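PDB 5NJI: Phthiocerol/phenolphthiocerol synthesis polyketide synthase type I PpsC from Mycobacterium tuberculosis, which probably dehydrates beta-hydroxyacyl intermediates to trans-enoyl thioesters, through its dehydratase domain, during assembly of the phthiocerol and phenolphthiocerol lipids. Local coordinates for residues Gln201-Ala213 with Asp275-Ala287. The protein carries 1 engineered substitution. Sequence-based numbering, arbitrary orientation.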
loop_
_atom_site.group_PDB
_atom_site.type_symbol
_atom_site.label_atom_id
_atom_site.label_comp_id
_atom_site.label_asym_id
_atom_site.label_seq_id
_atom_site.Cartn_x
_atom_site.Cartn_y
_atom_site.Cartn_z
ATOM N N GLN A 201 -3.274 26.020 0.111
ATOM C CA GLN A 201 -3.390 26.845 1.310
ATOM C C GLN A 201 -4.052 26.068 2.442
ATOM O O GLN A 201 -3.708 26.249 3.615
ATOM C CB GLN A 201 -4.179 28.120 1.000
ATOM C CG GLN A 201 -3.604 28.959 -0.132
ATOM C CD GLN A 201 -2.148 29.313 0.082
ATOM O OE1 GLN A 201 -1.825 30.212 0.858
ATOM N NE2 GLN A 201 -1.257 28.603 -0.602
ATOM N N ALA A 202 -5.007 25.198 2.107
ATOM C CA ALA A 202 -5.665 24.362 3.105
ATOM C C ALA A 202 -4.784 23.218 3.589
ATOM O O ALA A 202 -5.200 22.479 4.488
ATOM C CB ALA A 202 -6.966 23.800 2.537
ATOM N N GLY A 203 -3.596 23.046 3.015
ATOM C CA GLY A 203 -2.656 22.032 3.456
ATOM C C GLY A 203 -2.753 20.705 2.735
ATOM O O GLY A 203 -2.156 19.723 3.196
ATOM N N VAL A 204 -3.486 20.642 1.638
ATOM C CA VAL A 204 -3.625 19.411 0.870
ATOM C C VAL A 204 -2.439 19.286 -0.076
ATOM O O VAL A 204 -2.015 20.262 -0.704
ATOM C CB VAL A 204 -4.963 19.409 0.110
ATOM C CG1 VAL A 204 -5.149 18.131 -0.702
ATOM C CG2 VAL A 204 -6.124 19.601 1.077
ATOM N N ALA A 205 -1.883 18.079 -0.171
ATOM C CA ALA A 205 -0.739 17.836 -1.034
ATOM C C ALA A 205 -1.202 17.314 -2.380
ATOM O O ALA A 205 -2.101 16.473 -2.462
ATOM C CB ALA A 205 0.227 16.828 -0.399
ATOM N N ARG A 206 -0.566 17.810 -3.442
ATOM C CA ARG A 206 -0.866 17.414 -4.804
ATOM C C ARG A 206 0.454 17.061 -5.474
ATOM O O ARG A 206 1.379 17.881 -5.504
ATOM C CB ARG A 206 -1.603 18.534 -5.549
ATOM C CG ARG A 206 -2.754 19.125 -4.737
ATOM C CD ARG A 206 -3.578 20.136 -5.519
ATOM N NE ARG A 206 -4.494 19.487 -6.454
ATOM C CZ ARG A 206 -4.299 19.370 -7.766
ATOM N NH1 ARG A 206 -5.207 18.753 -8.510
ATOM N NH2 ARG A 206 -3.213 19.867 -8.344
ATOM N N ALA A 207 0.555 15.834 -5.971
ATOM C CA ALA A 207 1.787 15.331 -6.550
ATOM C C ALA A 207 1.564 14.826 -7.970
ATOM O O ALA A 207 0.556 14.186 -8.274
ATOM C CB ALA A 207 2.372 14.196 -5.703
ATOM N N GLN A 208 2.542 15.080 -8.823
ATOM C CA GLN A 208 2.671 14.377 -10.082
ATOM C C GLN A 208 3.500 13.131 -9.822
ATOM O O GLN A 208 4.574 13.235 -9.232
ATOM C CB GLN A 208 3.364 15.266 -11.121
ATOM C CG GLN A 208 3.390 14.717 -12.540
ATOM C CD GLN A 208 2.102 14.982 -13.293
ATOM O OE1 GLN A 208 1.376 15.925 -12.986
ATOM N NE2 GLN A 208 1.812 14.149 -14.282
ATOM N N VAL A 209 3.012 11.969 -10.266
ATOM C CA VAL A 209 3.639 10.695 -9.932
ATOM C C VAL A 209 3.928 9.885 -11.183
ATOM O O VAL A 209 3.303 10.043 -12.230
ATOM C CB VAL A 209 2.792 9.873 -8.934
ATOM C CG1 VAL A 209 2.628 10.661 -7.637
ATOM C CG2 VAL A 209 1.455 9.446 -9.515
ATOM N N ARG A 210 4.919 9.004 -11.060
ATOM C CA ARG A 210 5.297 8.110 -12.135
ATOM C C ARG A 210 5.836 6.848 -11.486
ATOM O O ARG A 210 6.323 6.881 -10.356
ATOM C CB ARG A 210 6.362 8.720 -13.040
ATOM C CG ARG A 210 7.735 8.683 -12.415
ATOM C CD ARG A 210 8.747 9.454 -13.227
ATOM N NE ARG A 210 9.043 8.802 -14.497
ATOM C CZ ARG A 210 9.932 7.820 -14.634
ATOM N NH1 ARG A 210 10.601 7.373 -13.576
ATOM N NH2 ARG A 210 10.152 7.279 -15.824
ATOM N N LEU A 211 5.719 5.739 -12.192
ATOM C CA LEU A 211 6.237 4.484 -11.700
ATOM C C LEU A 211 7.655 4.292 -12.223
ATOM O O LEU A 211 7.837 4.206 -13.444
ATOM C CB LEU A 211 5.354 3.348 -12.152
ATOM C CG LEU A 211 5.672 1.980 -11.570
ATOM C CD1 LEU A 211 5.461 1.983 -10.036
ATOM C CD2 LEU A 211 4.816 0.915 -12.212
ATOM N N PRO A 212 8.678 4.270 -11.362
ATOM C CA PRO A 212 10.041 4.088 -11.869
ATOM C C PRO A 212 10.189 2.763 -12.595
ATOM O O PRO A 212 9.509 1.783 -12.300
ATOM C CB PRO A 212 10.906 4.147 -10.606
ATOM C CG PRO A 212 10.110 4.949 -9.637
ATOM C CD PRO A 212 8.683 4.554 -9.915
ATOM N N ALA A 213 11.106 2.747 -13.569
ATOM C CA ALA A 213 11.291 1.558 -14.392
ATOM C C ALA A 213 11.634 0.340 -13.554
ATOM O O ALA A 213 11.188 -0.773 -13.865
ATOM C CB ALA A 213 12.387 1.799 -15.429
ATOM N N ASP A 275 -6.200 -0.071 -13.338
ATOM C CA ASP A 275 -4.768 -0.333 -13.228
ATOM C C ASP A 275 -4.069 0.911 -12.691
ATOM O O ASP A 275 -3.910 1.908 -13.408
ATOM C CB ASP A 275 -4.218 -0.749 -14.591
ATOM C CG ASP A 275 -2.716 -0.984 -14.579
ATOM O OD1 ASP A 275 -2.062 -0.780 -13.534
ATOM O OD2 ASP A 275 -2.172 -1.386 -15.629
ATOM N N ILE A 276 -3.638 0.864 -11.422
ATOM C CA ILE A 276 -3.109 2.069 -10.800
ATOM C C ILE A 276 -1.747 2.472 -11.351
ATOM O O ILE A 276 -1.315 3.608 -11.116
ATOM C CB ILE A 276 -3.098 1.940 -9.258
ATOM C CG1 ILE A 276 -2.116 0.903 -8.758
ATOM C CG2 ILE A 276 -4.494 1.586 -8.737
ATOM C CD1 ILE A 276 -1.758 1.102 -7.265
ATOM N N THR A 277 -1.080 1.615 -12.131
ATOM C CA THR A 277 0.167 2.050 -12.749
ATOM C C THR A 277 -0.060 3.107 -13.816
ATOM O O THR A 277 0.918 3.712 -14.261
ATOM C CB THR A 277 0.957 0.896 -13.387
ATOM O OG1 THR A 277 0.230 0.318 -14.474
ATOM C CG2 THR A 277 1.299 -0.180 -12.362
ATOM N N ARG A 278 -1.314 3.345 -14.219
ATOM C CA ARG A 278 -1.645 4.471 -15.087
ATOM C C ARG A 278 -1.808 5.772 -14.320
ATOM O O ARG A 278 -2.150 6.797 -14.921
ATOM C CB ARG A 278 -2.931 4.176 -15.870
ATOM C CG ARG A 278 -2.819 2.992 -16.835
ATOM C CD ARG A 278 -4.000 2.909 -17.824
ATOM N NE ARG A 278 -5.270 2.519 -17.203
ATOM C CZ ARG A 278 -6.260 3.360 -16.884
ATOM N NH1 ARG A 278 -6.149 4.661 -17.118
ATOM N NH2 ARG A 278 -7.375 2.901 -16.326
ATOM N N GLY A 279 -1.624 5.764 -13.003
ATOM C CA GLY A 279 -1.834 6.974 -12.241
ATOM C C GLY A 279 -0.742 7.990 -12.493
ATOM O O GLY A 279 0.443 7.660 -12.547
ATOM N N VAL A 280 -1.152 9.254 -12.616
ATOM C CA VAL A 280 -0.226 10.360 -12.830
ATOM C C VAL A 280 -0.386 11.477 -11.813
ATOM O O VAL A 280 0.516 12.324 -11.695
ATOM C CB VAL A 280 -0.355 10.934 -14.262
ATOM C CG1 VAL A 280 -0.040 9.872 -15.276
ATOM C CG2 VAL A 280 -1.731 11.480 -14.510
ATOM N N ARG A 281 -1.484 11.532 -11.060
ATOM C CA ARG A 281 -1.704 12.580 -10.079
ATOM C C ARG A 281 -2.218 11.950 -8.798
ATOM O O ARG A 281 -3.129 11.113 -8.837
ATOM C CB ARG A 281 -2.728 13.622 -10.562
ATOM C CG ARG A 281 -2.370 14.345 -11.861
ATOM C CD ARG A 281 -1.203 15.308 -11.706
ATOM N NE ARG A 281 -1.440 16.308 -10.669
ATOM C CZ ARG A 281 -0.540 17.200 -10.266
ATOM N NH1 ARG A 281 0.670 17.226 -10.811
ATOM N NH2 ARG A 281 -0.849 18.071 -9.315
ATOM N N ALA A 282 -1.629 12.343 -7.669
ATOM C CA ALA A 282 -2.099 11.923 -6.362
ATOM C C ALA A 282 -2.396 13.149 -5.518
ATOM O O ALA A 282 -1.634 14.124 -5.532
ATOM C CB ALA A 282 -1.058 11.036 -5.669
ATOM N N VAL A 283 -3.515 13.105 -4.797
ATOM C CA VAL A 283 -3.922 14.174 -3.896
ATOM C C VAL A 283 -4.119 13.552 -2.515
ATOM O O VAL A 283 -4.836 12.554 -2.377
ATOM C CB VAL A 283 -5.199 14.874 -4.388
ATOM C CG1 VAL A 283 -5.564 16.020 -3.462
ATOM C CG2 VAL A 283 -5.009 15.361 -5.813
ATOM N N GLY A 284 -3.447 14.104 -1.517
ATOM C CA GLY A 284 -3.489 13.557 -0.171
ATOM C C GLY A 284 -3.784 14.624 0.861
ATOM O O GLY A 284 -3.280 15.745 0.774
ATOM N N SER A 285 -4.615 14.263 1.841
ATOM C CA SER A 285 -4.923 15.119 2.976
ATOM C C SER A 285 -4.671 14.341 4.255
ATOM O O SER A 285 -4.891 13.128 4.316
ATOM C CB SER A 285 -6.378 15.633 2.936
ATOM O OG SER A 285 -7.299 14.566 2.961
ATOM N N LEU A 286 -4.195 15.052 5.272
ATOM C CA LEU A 286 -3.800 14.454 6.533
ATOM C C LEU A 286 -4.299 15.316 7.678
ATOM O O LEU A 286 -4.223 16.549 7.609
ATOM C CB LEU A 286 -2.283 14.315 6.593
ATOM C CG LEU A 286 -1.636 13.485 7.700
ATOM C CD1 LEU A 286 -1.913 12.010 7.501
ATOM C CD2 LEU A 286 -0.164 13.712 7.703
ATOM N N ALA A 287 -4.850 14.667 8.706
ATOM C CA ALA A 287 -5.331 15.323 9.912
ATOM C C ALA A 287 -4.819 14.575 11.140
ATOM O O ALA A 287 -4.610 13.356 11.112
ATOM C CB ALA A 287 -6.876 15.377 9.940
HETATM O O HOH W 1 -3.964 17.947 4.515
HETATM O O HOH W 2 1.657 19.017 -8.019
#
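An antiparallel strand pair, 205-209 against 281-287, joins the two segments through the backbones of A205 with G284 and A207 with A282, each a hydrogen-bonded pair closed by two N-H to O bonds. V209 N extends the ladder to V280 O (2.9 Å), coming from well above that carbonyl's plane, where V280 and R281 form a classic bulge against T300 of the next strand. R206, Q208, R281 and V283 share one face. There R281, folded at chi2 and chi3, turns one face of its guanidinium to A207 O, 3.7 Å off the plane, over its centre. R281 NH1 donates a short bond to Q208 OE1 (2.6 Å, 162° at the hydrogen), almost in the guanidinium plane, while R281 NH2 donates to a water that in turn donates to R206 O. R206 NH2 lies only 3.1 Å from R281 NH2; the salt bridge from R206 to E168 probably eases this meeting of like charges. These strands are neighbours in the antiparallel beta structure of the dehydratase's double-hotdog fold, with helix 226-234 against V209 and L211. A205, A207 and A282 lie on the other face, the A205 side chain about 9 Å from the bound dodecenoyl-CoA. With CG1 anti to its backbone N (chi1 -180°), V204 presses that methyl tightly on V283 CG1 (3.5 Å). Beyond the ladder, L211 CD2 meets T277 CG2 at 3.7 Å; D275 OD1 accepts from T277 N, an Asx turn, and also from T277 OG1.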